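Iron-regulated outer membrane protein (Neisseria meningitidis, PDB 4B7O) probably takes up iron across the meningococcal outer membrane as a TonB-dependent transporter, possibly from siderophore complexes. Local coordinates at residues G655-V661 against F688-F694; G463-F469 against S480-P486; L131-G135 against R282-T286; S116-D122 against G165-T171. All blocks are in the same frame, centred on the assembly; numbering follows the deposited sequence.

Interaction 1: G655-V661 against F688-F694; sequences GWRGRYV and FGVNDVF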
# COMPACT_ATOMS: atom_id res chain seq x y z
N GLY A 655 -20.67 -6.83 17.74
CA GLY A 655 -19.50 -7.63 17.84
C GLY A 655 -18.36 -6.97 18.52
O GLY A 655 -18.39 -5.79 18.81
N TRP A 656 -17.32 -7.75 18.73
CA TRP A 656 -16.13 -7.34 19.38
C TRP A 656 -15.03 -7.65 18.43
O TRP A 656 -15.11 -8.66 17.71
CB TRP A 656 -15.94 -8.20 20.65
CG TRP A 656 -14.53 -8.24 21.12
CD1 TRP A 656 -13.86 -7.28 21.85
CD2 TRP A 656 -13.53 -9.27 20.83
NE1 TRP A 656 -12.57 -7.65 22.05
CE2 TRP A 656 -12.32 -8.84 21.47
CE3 TRP A 656 -13.54 -10.46 20.15
CZ2 TRP A 656 -11.17 -9.59 21.42
CZ3 TRP A 656 -12.37 -11.21 20.13
CH2 TRP A 656 -11.21 -10.77 20.73
N ARG A 657 -13.96 -6.86 18.47
CA ARG A 657 -12.81 -7.09 17.62
C ARG A 657 -11.54 -6.82 18.42
O ARG A 657 -11.52 -5.96 19.27
CB ARG A 657 -12.88 -6.19 16.38
CG ARG A 657 -11.79 -6.46 15.37
CD ARG A 657 -11.93 -5.70 14.06
NE ARG A 657 -12.91 -6.28 13.10
CZ ARG A 657 -14.11 -5.74 12.79
NH1 ARG A 657 -14.54 -4.64 13.37
NH2 ARG A 657 -14.91 -6.31 11.90
N GLY A 658 -10.47 -7.53 18.18
CA GLY A 658 -9.32 -7.27 19.01
C GLY A 658 -8.06 -7.53 18.27
O GLY A 658 -8.03 -8.36 17.38
N ARG A 659 -7.00 -6.82 18.63
CA ARG A 659 -5.75 -6.97 17.95
C ARG A 659 -4.70 -6.88 18.99
O ARG A 659 -4.64 -5.90 19.74
CB ARG A 659 -5.59 -5.85 16.95
CG ARG A 659 -4.40 -6.04 16.06
CD ARG A 659 -4.28 -4.91 15.07
NE ARG A 659 -2.96 -4.93 14.46
CZ ARG A 659 -2.65 -5.58 13.33
NH1 ARG A 659 -3.56 -6.28 12.67
NH2 ARG A 659 -1.41 -5.54 12.87
N TYR A 660 -3.87 -7.92 19.08
CA TYR A 660 -2.86 -7.94 20.09
C TYR A 660 -1.57 -8.15 19.42
O TYR A 660 -1.41 -9.08 18.61
CB TYR A 660 -3.13 -9.04 21.10
CG TYR A 660 -4.14 -8.63 22.19
CD1 TYR A 660 -5.48 -8.32 21.85
CD2 TYR A 660 -3.77 -8.58 23.57
CE1 TYR A 660 -6.40 -7.97 22.83
CE2 TYR A 660 -4.71 -8.23 24.55
CZ TYR A 660 -6.01 -7.94 24.17
OH TYR A 660 -6.93 -7.58 25.10
N VAL A 661 -0.62 -7.27 19.71
CA VAL A 661 0.74 -7.51 19.25
C VAL A 661 1.72 -7.65 20.39
O VAL A 661 1.69 -6.90 21.36
CB VAL A 661 1.18 -6.65 18.04
CG1 VAL A 661 0.06 -5.79 17.50
CG2 VAL A 661 2.50 -5.92 18.25
N PHE A 688 1.06 -4.62 22.94
CA PHE A 688 -0.13 -3.94 23.38
C PHE A 688 -1.35 -4.73 22.89
O PHE A 688 -1.26 -5.59 21.98
CB PHE A 688 -0.15 -2.52 22.78
CG PHE A 688 -0.01 -2.52 21.28
CD1 PHE A 688 -1.14 -2.62 20.46
CD2 PHE A 688 1.26 -2.47 20.68
CE1 PHE A 688 -1.01 -2.69 19.06
CE2 PHE A 688 1.40 -2.46 19.30
CZ PHE A 688 0.28 -2.60 18.48
N GLY A 689 -2.48 -4.39 23.48
CA GLY A 689 -3.74 -4.95 23.14
C GLY A 689 -4.77 -3.88 22.91
O GLY A 689 -4.96 -3.02 23.77
N VAL A 690 -5.45 -3.97 21.76
CA VAL A 690 -6.52 -3.06 21.39
C VAL A 690 -7.84 -3.80 21.22
O VAL A 690 -7.90 -4.81 20.54
CB VAL A 690 -6.12 -2.32 20.10
CG1 VAL A 690 -7.22 -1.37 19.67
CG2 VAL A 690 -4.86 -1.52 20.37
N ASN A 691 -8.91 -3.27 21.80
CA ASN A 691 -10.20 -3.92 21.77
C ASN A 691 -11.23 -2.96 21.24
O ASN A 691 -11.24 -1.81 21.67
CB ASN A 691 -10.64 -4.35 23.15
CG ASN A 691 -9.93 -5.58 23.63
OD1 ASN A 691 -8.99 -5.49 24.44
ND2 ASN A 691 -10.36 -6.75 23.14
N ASP A 692 -12.10 -3.43 20.34
CA ASP A 692 -13.13 -2.58 19.71
C ASP A 692 -14.47 -3.28 19.89
O ASP A 692 -14.52 -4.50 19.98
CB ASP A 692 -12.93 -2.40 18.22
CG ASP A 692 -11.56 -1.86 17.81
OD1 ASP A 692 -10.77 -1.37 18.65
OD2 ASP A 692 -11.26 -1.90 16.59
N VAL A 693 -15.56 -2.53 19.90
CA VAL A 693 -16.86 -3.14 19.73
C VAL A 693 -17.63 -2.36 18.65
O VAL A 693 -17.38 -1.20 18.44
CB VAL A 693 -17.62 -3.18 21.05
CG1 VAL A 693 -16.85 -3.99 22.09
CG2 VAL A 693 -17.81 -1.77 21.57
N PHE A 694 -18.52 -2.98 17.91
CA PHE A 694 -19.16 -2.25 16.84
C PHE A 694 -20.57 -2.77 16.67
O PHE A 694 -20.88 -3.90 17.04
CB PHE A 694 -18.39 -2.48 15.54
CG PHE A 694 -18.19 -3.93 15.21
CD1 PHE A 694 -17.14 -4.63 15.78
CD2 PHE A 694 -19.07 -4.61 14.39
CE1 PHE A 694 -16.95 -5.99 15.51
CE2 PHE A 694 -18.90 -5.97 14.11
CZ PHE A 694 -17.84 -6.65 14.68

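Interaction 2: G463-F469 against S480-P486; sequences GLRYDRF and SSSNLNP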
# COMPACT_ATOMS: atom_id res chain seq x y z
N GLY A 463 5.96 -20.05 -15.19
CA GLY A 463 5.98 -18.84 -15.98
C GLY A 463 7.30 -18.18 -16.02
O GLY A 463 8.17 -18.48 -15.19
N LEU A 464 7.45 -17.25 -16.95
CA LEU A 464 8.74 -16.56 -17.07
C LEU A 464 8.47 -15.09 -17.34
O LEU A 464 7.52 -14.78 -18.07
CB LEU A 464 9.56 -17.16 -18.22
CG LEU A 464 11.03 -16.81 -18.45
CD1 LEU A 464 11.86 -16.91 -17.16
CD2 LEU A 464 11.61 -17.74 -19.52
N ARG A 465 9.29 -14.21 -16.77
CA ARG A 465 9.22 -12.78 -17.04
C ARG A 465 10.54 -12.28 -17.48
O ARG A 465 11.57 -12.65 -16.93
CB ARG A 465 8.92 -11.96 -15.77
CG ARG A 465 7.50 -11.99 -15.37
CD ARG A 465 7.34 -11.10 -14.13
NE ARG A 465 7.50 -9.68 -14.49
CZ ARG A 465 6.59 -8.97 -15.14
NH1 ARG A 465 5.39 -9.50 -15.48
NH2 ARG A 465 6.87 -7.71 -15.43
N TYR A 466 10.48 -11.33 -18.40
CA TYR A 466 11.62 -10.55 -18.79
C TYR A 466 11.40 -9.13 -18.24
O TYR A 466 10.47 -8.47 -18.64
CB TYR A 466 11.71 -10.56 -20.32
CG TYR A 466 12.91 -9.82 -20.75
CD1 TYR A 466 14.17 -10.23 -20.33
CD2 TYR A 466 12.80 -8.63 -21.49
CE1 TYR A 466 15.30 -9.53 -20.66
CE2 TYR A 466 13.94 -7.91 -21.83
CZ TYR A 466 15.18 -8.36 -21.41
OH TYR A 466 16.32 -7.68 -21.73
N ASP A 467 12.24 -8.68 -17.32
CA ASP A 467 12.05 -7.39 -16.67
C ASP A 467 13.22 -6.51 -17.03
O ASP A 467 14.37 -6.90 -16.76
CB ASP A 467 12.03 -7.54 -15.14
CG ASP A 467 10.63 -7.84 -14.57
OD1 ASP A 467 10.26 -9.05 -14.46
OD2 ASP A 467 9.91 -6.88 -14.18
N ARG A 468 12.96 -5.36 -17.66
CA ARG A 468 14.01 -4.42 -18.08
C ARG A 468 13.79 -3.04 -17.45
O ARG A 468 12.69 -2.46 -17.57
CB ARG A 468 14.03 -4.30 -19.61
CG ARG A 468 15.13 -3.38 -20.13
CD ARG A 468 15.77 -3.85 -21.43
NE ARG A 468 16.79 -2.88 -21.88
CZ ARG A 468 18.09 -2.91 -21.54
NH1 ARG A 468 18.58 -3.88 -20.78
NH2 ARG A 468 18.91 -1.96 -21.98
N PHE A 469 14.81 -2.50 -16.80
CA PHE A 469 14.70 -1.11 -16.41
C PHE A 469 15.71 -0.12 -17.03
O PHE A 469 16.81 -0.51 -17.44
CB PHE A 469 14.68 -0.99 -14.90
CG PHE A 469 16.02 -1.04 -14.26
CD1 PHE A 469 16.81 0.12 -14.17
CD2 PHE A 469 16.49 -2.22 -13.69
CE1 PHE A 469 18.04 0.12 -13.55
CE2 PHE A 469 17.73 -2.23 -13.04
CZ PHE A 469 18.50 -1.07 -12.98
N SER A 480 20.97 0.89 -17.15
CA SER A 480 19.99 -0.16 -17.38
C SER A 480 20.39 -1.54 -16.82
O SER A 480 21.51 -1.78 -16.34
CB SER A 480 19.69 -0.33 -18.86
OG SER A 480 19.14 0.85 -19.41
N SER A 481 19.43 -2.46 -16.88
CA SER A 481 19.68 -3.86 -16.56
C SER A 481 18.46 -4.57 -17.01
O SER A 481 17.45 -3.92 -17.35
CB SER A 481 19.87 -4.09 -15.07
OG SER A 481 20.89 -5.05 -14.84
N SER A 482 18.55 -5.88 -17.07
CA SER A 482 17.37 -6.69 -17.31
C SER A 482 17.61 -7.97 -16.57
O SER A 482 18.75 -8.25 -16.18
CB SER A 482 17.14 -6.91 -18.79
OG SER A 482 18.32 -7.39 -19.39
N ASN A 483 16.55 -8.72 -16.31
CA ASN A 483 16.66 -10.00 -15.63
C ASN A 483 15.58 -10.92 -16.22
O ASN A 483 14.54 -10.45 -16.71
CB ASN A 483 16.42 -9.90 -14.11
CG ASN A 483 17.33 -8.92 -13.39
OD1 ASN A 483 17.38 -7.73 -13.71
ND2 ASN A 483 18.02 -9.41 -12.36
N LEU A 484 15.82 -12.23 -16.17
CA LEU A 484 14.78 -13.25 -16.46
C LEU A 484 14.25 -13.80 -15.14
O LEU A 484 15.03 -14.20 -14.27
CB LEU A 484 15.37 -14.41 -17.29
CG LEU A 484 15.23 -14.38 -18.82
CD1 LEU A 484 13.79 -14.40 -19.32
CD2 LEU A 484 15.94 -13.18 -19.42
N ASN A 485 12.94 -13.83 -14.97
CA ASN A 485 12.41 -14.29 -13.71
C ASN A 485 11.46 -15.45 -13.86
O ASN A 485 10.37 -15.28 -14.43
CB ASN A 485 11.74 -13.16 -12.96
CG ASN A 485 12.65 -11.99 -12.71
OD1 ASN A 485 13.65 -12.05 -11.93
ND2 ASN A 485 12.30 -10.91 -13.31
N PRO A 486 11.89 -16.65 -13.40
CA PRO A 486 11.12 -17.88 -13.57
C PRO A 486 10.26 -18.15 -12.39
O PRO A 486 10.68 -17.93 -11.27
CB PRO A 486 12.21 -18.95 -13.67
CG PRO A 486 13.34 -18.43 -12.88
CD PRO A 486 13.29 -16.94 -13.01
O HOH W 1 15.59 -5.91 -14.37

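Interaction 3: L131-G135 against R282-T286; sequences LYHQG and REEFT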
# COMPACT_ATOMS: atom_id res chain seq x y z
N LEU A 131 9.14 11.70 0.40
CA LEU A 131 10.28 11.88 1.32
C LEU A 131 10.26 10.80 2.36
O LEU A 131 9.20 10.31 2.75
CB LEU A 131 10.24 13.23 2.03
CG LEU A 131 11.35 13.80 2.96
CD1 LEU A 131 12.46 14.45 2.15
CD2 LEU A 131 10.77 14.83 3.93
N TYR A 132 11.43 10.43 2.86
CA TYR A 132 11.53 9.18 3.60
C TYR A 132 10.94 9.34 4.99
O TYR A 132 10.73 8.34 5.70
CB TYR A 132 12.99 8.61 3.60
CG TYR A 132 13.94 9.43 4.44
CD1 TYR A 132 14.55 10.61 3.91
CD2 TYR A 132 14.18 9.10 5.77
CE1 TYR A 132 15.39 11.38 4.70
CE2 TYR A 132 15.03 9.86 6.56
CZ TYR A 132 15.63 11.00 6.02
OH TYR A 132 16.43 11.75 6.85
N HIS A 133 10.66 10.59 5.36
CA HIS A 133 10.07 10.93 6.68
C HIS A 133 8.58 10.80 6.71
O HIS A 133 7.92 11.23 7.65
CB HIS A 133 10.47 12.36 7.07
CG HIS A 133 11.85 12.46 7.64
ND1 HIS A 133 12.17 11.94 8.82
CD2 HIS A 133 13.01 13.05 7.14
CE1 HIS A 133 13.48 12.17 9.09
NE2 HIS A 133 13.99 12.85 8.06
N GLN A 134 8.01 10.22 5.67
CA GLN A 134 6.60 9.98 5.58
C GLN A 134 6.35 8.74 4.75
O GLN A 134 7.22 8.31 3.96
CB GLN A 134 5.93 11.18 4.95
CG GLN A 134 6.21 11.39 3.48
CD GLN A 134 5.69 12.76 3.05
OE1 GLN A 134 6.10 13.78 3.62
NE2 GLN A 134 4.76 12.79 2.12
N GLY A 135 5.16 8.15 4.93
CA GLY A 135 4.85 6.91 4.24
C GLY A 135 4.34 7.24 2.84
O GLY A 135 3.94 8.37 2.57
N ARG A 282 8.73 16.56 8.88
CA ARG A 282 8.73 15.11 8.96
C ARG A 282 7.40 14.53 9.46
O ARG A 282 7.17 14.42 10.66
CB ARG A 282 9.79 14.68 9.94
CG ARG A 282 11.15 15.28 9.67
CD ARG A 282 11.95 15.13 10.93
NE ARG A 282 13.05 16.05 10.95
CZ ARG A 282 12.91 17.38 11.03
NH1 ARG A 282 11.69 17.92 11.10
NH2 ARG A 282 13.98 18.18 11.03
N GLU A 283 6.54 14.14 8.53
CA GLU A 283 5.21 13.74 8.94
C GLU A 283 5.26 12.53 9.92
O GLU A 283 4.38 12.39 10.73
CB GLU A 283 4.33 13.50 7.73
CG GLU A 283 4.00 14.75 6.91
CD GLU A 283 2.83 14.53 5.95
OE1 GLU A 283 2.29 13.39 5.92
OE2 GLU A 283 2.42 15.47 5.23
N GLU A 284 6.30 11.70 9.89
CA GLU A 284 6.43 10.62 10.91
C GLU A 284 6.58 11.09 12.36
O GLU A 284 6.39 10.28 13.27
CB GLU A 284 7.56 9.63 10.56
CG GLU A 284 8.99 10.20 10.57
CD GLU A 284 10.07 9.18 10.12
OE1 GLU A 284 10.05 8.04 10.61
OE2 GLU A 284 10.97 9.51 9.31
N PHE A 285 6.97 12.35 12.60
CA PHE A 285 7.04 12.87 14.00
C PHE A 285 6.09 14.03 14.29
O PHE A 285 5.71 14.75 13.37
CB PHE A 285 8.46 13.36 14.33
CG PHE A 285 9.58 12.41 13.96
CD1 PHE A 285 9.76 11.20 14.64
CD2 PHE A 285 10.51 12.77 12.95
CE1 PHE A 285 10.82 10.36 14.29
CE2 PHE A 285 11.57 11.94 12.61
CZ PHE A 285 11.73 10.74 13.30
N THR A 286 5.73 14.23 15.55
CA THR A 286 5.09 15.50 15.98
C THR A 286 6.13 16.43 16.65
O THR A 286 7.32 16.16 16.61
CB THR A 286 4.01 15.38 17.10
OG1 THR A 286 3.77 14.03 17.46
CG2 THR A 286 2.76 16.07 16.75
O HOH W 2 7.59 14.07 5.80

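Interaction 4: S116-D122 against G165-T171; sequences SVDIKVD and GAIIAKT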
# COMPACT_ATOMS: atom_id res chain seq x y z
N SER A 116 9.00 -1.91 -0.77
CA SER A 116 8.84 -3.10 -1.63
C SER A 116 7.39 -3.48 -1.84
O SER A 116 7.10 -4.28 -2.73
CB SER A 116 9.58 -4.34 -1.08
OG SER A 116 10.19 -4.10 0.18
N VAL A 117 6.49 -2.99 -0.99
CA VAL A 117 5.09 -3.36 -1.24
C VAL A 117 4.29 -2.25 -1.86
O VAL A 117 4.27 -1.16 -1.37
CB VAL A 117 4.44 -4.07 -0.04
CG1 VAL A 117 5.27 -3.91 1.22
CG2 VAL A 117 2.94 -3.78 0.17
N ASP A 118 3.68 -2.53 -3.01
CA ASP A 118 2.93 -1.51 -3.73
C ASP A 118 1.53 -1.44 -3.21
O ASP A 118 1.11 -2.34 -2.49
CB ASP A 118 2.94 -1.83 -5.21
CG ASP A 118 4.36 -1.78 -5.79
OD1 ASP A 118 5.18 -0.89 -5.39
OD2 ASP A 118 4.68 -2.67 -6.59
N ILE A 119 0.82 -0.38 -3.55
CA ILE A 119 -0.59 -0.29 -3.33
C ILE A 119 -1.12 -0.06 -4.69
O ILE A 119 -0.79 0.93 -5.31
CB ILE A 119 -0.98 0.96 -2.50
CG1 ILE A 119 -0.27 0.94 -1.15
CG2 ILE A 119 -2.49 1.01 -2.30
CD1 ILE A 119 -0.94 1.89 -0.19
N LYS A 120 -1.95 -0.97 -5.18
CA LYS A 120 -2.32 -0.90 -6.57
C LYS A 120 -3.76 -0.54 -6.59
O LYS A 120 -4.58 -1.20 -5.92
CB LYS A 120 -2.13 -2.25 -7.26
CG LYS A 120 -0.75 -2.85 -7.07
CD LYS A 120 -0.53 -3.95 -8.12
CE LYS A 120 0.80 -4.65 -7.90
NZ LYS A 120 1.31 -5.45 -9.07
N VAL A 121 -4.10 0.50 -7.34
CA VAL A 121 -5.51 0.76 -7.47
C VAL A 121 -5.84 0.83 -8.91
O VAL A 121 -5.17 1.53 -9.65
CB VAL A 121 -6.05 1.96 -6.59
CG1 VAL A 121 -4.97 2.58 -5.71
CG2 VAL A 121 -6.87 2.97 -7.40
N ASP A 122 -6.88 0.08 -9.29
CA ASP A 122 -7.18 -0.22 -10.69
C ASP A 122 -5.97 -0.63 -11.55
O ASP A 122 -5.92 -0.34 -12.75
CB ASP A 122 -7.93 0.94 -11.29
CG ASP A 122 -9.28 1.13 -10.64
OD1 ASP A 122 -9.94 0.11 -10.33
OD2 ASP A 122 -9.69 2.29 -10.45
N GLY A 165 4.63 -8.30 -1.37
CA GLY A 165 3.29 -8.17 -1.95
C GLY A 165 2.79 -6.79 -2.39
O GLY A 165 3.56 -5.86 -2.72
N ALA A 166 1.47 -6.70 -2.43
CA ALA A 166 0.85 -5.51 -2.83
C ALA A 166 -0.52 -5.46 -2.14
O ALA A 166 -1.16 -6.48 -2.00
CB ALA A 166 0.73 -5.52 -4.34
N ILE A 167 -0.99 -4.29 -1.71
CA ILE A 167 -2.40 -4.14 -1.45
C ILE A 167 -3.04 -3.82 -2.80
O ILE A 167 -2.52 -3.03 -3.57
CB ILE A 167 -2.61 -2.98 -0.48
CG1 ILE A 167 -1.61 -3.05 0.67
CG2 ILE A 167 -4.03 -2.95 0.03
CD1 ILE A 167 -2.03 -3.90 1.84
N ILE A 168 -4.18 -4.40 -3.10
CA ILE A 168 -4.74 -4.27 -4.45
C ILE A 168 -6.12 -3.78 -4.27
O ILE A 168 -6.90 -4.39 -3.57
CB ILE A 168 -4.81 -5.64 -5.12
CG1 ILE A 168 -3.43 -6.19 -5.33
CG2 ILE A 168 -5.62 -5.62 -6.42
CD1 ILE A 168 -3.03 -6.10 -6.77
N ALA A 169 -6.46 -2.67 -4.89
CA ALA A 169 -7.80 -2.16 -4.68
C ALA A 169 -8.45 -1.89 -6.04
O ALA A 169 -7.76 -1.67 -7.02
CB ALA A 169 -7.76 -0.91 -3.82
N LYS A 170 -9.77 -2.00 -6.11
CA LYS A 170 -10.47 -1.62 -7.31
C LYS A 170 -11.47 -0.59 -6.91
O LYS A 170 -12.14 -0.74 -5.86
CB LYS A 170 -11.19 -2.78 -7.98
CG LYS A 170 -10.31 -3.95 -8.36
CD LYS A 170 -11.21 -4.99 -8.99
CE LYS A 170 -10.58 -6.34 -8.97
NZ LYS A 170 -9.85 -6.48 -10.26
N THR A 171 -11.60 0.44 -7.75
CA THR A 171 -12.48 1.54 -7.42
C THR A 171 -13.93 1.07 -7.61
O THR A 171 -14.19 0.12 -8.33
CB THR A 171 -12.13 2.80 -8.25
OG1 THR A 171 -12.21 2.51 -9.66
CG2 THR A 171 -10.72 3.29 -7.90

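Interaction 1: G655-V661 against F688-F694
The Phe694 ring is covered on both faces by groups of the 655-661 strand. CA of Gly655 sits over one face, 4.0 Å from the ring centroid. Across the opposite face lies the guanidinium of Arg657, its plane only 20° from that of the ring and the two centres 4.5 Å apart. Because CZ of Arg657 stands 31° off the ring normal, the accompanying cation-pi contact is off-centre. Phe694 reaches this position with CG between its backbone N and carbonyl carbon (chi1 53°), which swings the ring across to the neighbouring strand, while Arg657 bends at chi3 to lay its end flat. Back on the Phe694 face, at the other end of the pairing, Val661 CG1 lies 3.3 Å from CZ of Phe688, a tight contact whose detail is doubtful.

On the other side of the sheet, the Tyr660 ring lies over the backbone of Gly689, whose CA is 3.6 Å from the ring centroid and almost on its normal. Trp656 meets Val693 at its edge instead, CD1 to CG1 4.5 Å. Beneath these groups, eight backbone hydrogen bonds join four antiparallel hydrogen-bonded pairs; the one from Val690 N to Arg659 O is 2.9 Å long and nearly straight.

Polar partners in the plug, Arg657 with Glu91, Asp692 with Lys90, and Arg659 with Asp96 and the Lys90 carbonyl, identify the Phe694 face as the barrel lumen, so Trp656, Tyr660 and Val693 lie on the outer wall. Strand 638-647 continues the sheet beside 655-661; strand 705-712 flanks 688-694, and beyond that strand Tyr719 stacks on Phe688.

Interaction 2: G463-F469 against S480-P486
OD1 of Asp467 is gripped from two directions: ND2 of Asn485 approaches from the opposite strand at 3.0 Å, a weak, bent bond, and NE of Arg465 comes from two residues back at 2.8 Å in a salt bridge. The arginine meets OD1 on its syn side, 24° out of the carboxylate plane. Its chain, bent at chi3 (70°), curls round to do so, and its other nitrogens continue to Asn383 and to the carbonyl of Ala156 in the plug. Asn485 is held at both ends of its amide, by Arg536 at OD1 and Ser508 at ND2, which should fix its rotation beside the carboxylate.

The carbonyl oxygen of Asp467 also has two partners, N of Asn483 at 2.9 Å and a water that spans to Asn483 OD1.

On the other face apolar contacts gather round Leu484. Its CD2 touches the edge of the Tyr466 ring, 3.6 Å from CD1, while its sister methyl CD1 packs 3.8 Å from CG of Leu464. The tyrosine extends along the sheet far enough for its OH to take a weak hydrogen bond from Ser482 OG. Phe469, back on the Asp467 face, lays its ring over the backbone N of Ser481.

Paired antiparallel, N-to-C directions 162° apart, the segments belong to the beta hairpin of strands 458-472 and 478-493, one of those that build a TonB-dependent transporter barrel: the Arg465-Asp467-Asn485 cluster faces the plug, and Leu464, Leu484 and Tyr466 lie on the outer face.

Interaction 3: L131-G135 against R282-T286
Arg282 packs over His133: its CG stands 3.6 Å from the imidazole centroid, 15° off the normal, and the two side chains run side by side in the same direction. The opposite face of the imidazole is taken by the Tyr132 ring, so it is sandwiched between its own neighbour and an aliphatic arginine chain. ND1 of His133 makes a weak hydrogen bond to OE2 of Glu284, 2.8 Å long but bent to 127°, with ring and carboxylate planes steeply inclined. Glu284 has CG between its backbone N and carbonyl carbon (chi1 65°) and extends beyond it, which brings OE2 to the imidazole. The firmer link is in the backbone, where Glu284 N donates to His133 O at 2.8 Å. Phe285 meets the imidazole rim to rim, its CE2 3.8 Å from ND1.

Each segment contains a type I beta turn, closed by Gln134 N to Leu131 O in one and Phe285 N to Arg282 O in the other. The first turn belongs to a plug loop and the second to the long connection between barrel strands 264-276 and 303-320, which the topology makes an extracellular loop. The contact is thus a plug-to-barrel-loop junction, consistent with the folding of outer loops over the plug in TonB-dependent transporters.

Further along, a water joins OE1 of Gln134, 2.7 Å away, to N of Glu283, 2.9 Å away, and CB of Gln134 lies 4.0 Å from CB of Glu283. In the second shell, Arg725 pairs with OE1 of Glu284. The Glu283 carboxylate is held by Arg279, Arg304 and the plug residue Thr103, and Ser104 binds the Glu283 carbonyl.

Interaction 4: S116-D122 against G165-T171
Lys120 runs alongside Ile168, and its atoms can be followed outward one by one. CB faces the carbonyl oxygen of Ile167 at 3.8 Å, and CG keeps much the same company. CD comes closest to the isoleucine, 3.6 Å from its CD1; CE lies 3.7 Å from CB of Ala166, and NZ continues beyond it, past the strand contact. All torsions beyond CG are near 180°, so the methylenes form a straight apolar rod over this face of the sheet, which Tyr125 also covers.

Below it the backbones pair in parallel, with strand directions 13° apart. Lys120 itself uses both backbone polar atoms: N donates to Ile167 O at 2.7 Å, and O accepts from Ala169 N at 2.6 Å. On the other face Ile119 meets Ile167 and Val121 meets Ala169 in light apolar contact.

The pairing finishes with a side chain. Asp122 takes a backbone turn with positive phi (45°), and its carboxylate binds Thr171 twice: OD1 accepts from the backbone N at 3.1 Å, and the syn lone pair of OD2 accepts from OG1 at 2.7 Å. Thr171 CG2 crowds OD2, leaving the exact side-chain placement less certain.

This is the 118-121 edge of the plug's four-stranded mixed sheet. Thr171 OG1 is also bonded to Lys254 of the barrel, which would probably polarise the hydroxyl; with the Asp118 to Arg509 salt bridge, the chemistry is consistent with polar links between this plug edge and the barrel.

From the N terminus, segment 116-122 opens interaction 4, and 165-171 closes it after an intervening run of 42 residues, bringing two plug strands side by side. That run contains 131-135, whose partner 282-286 comes only after 165-171, so interactions 3 and 4 cross along the chain. Interaction 3 spans the plug-to-barrel transition and ties a plug loop to a barrel loop. Interactions 2 and 1 follow in series, each closing a short excursion between adjacent barrel strands. Their centres lie 43 Å apart on opposite sides of the chain's centre, whereas interaction 4 lies about 6 Å from that centre, within the plug.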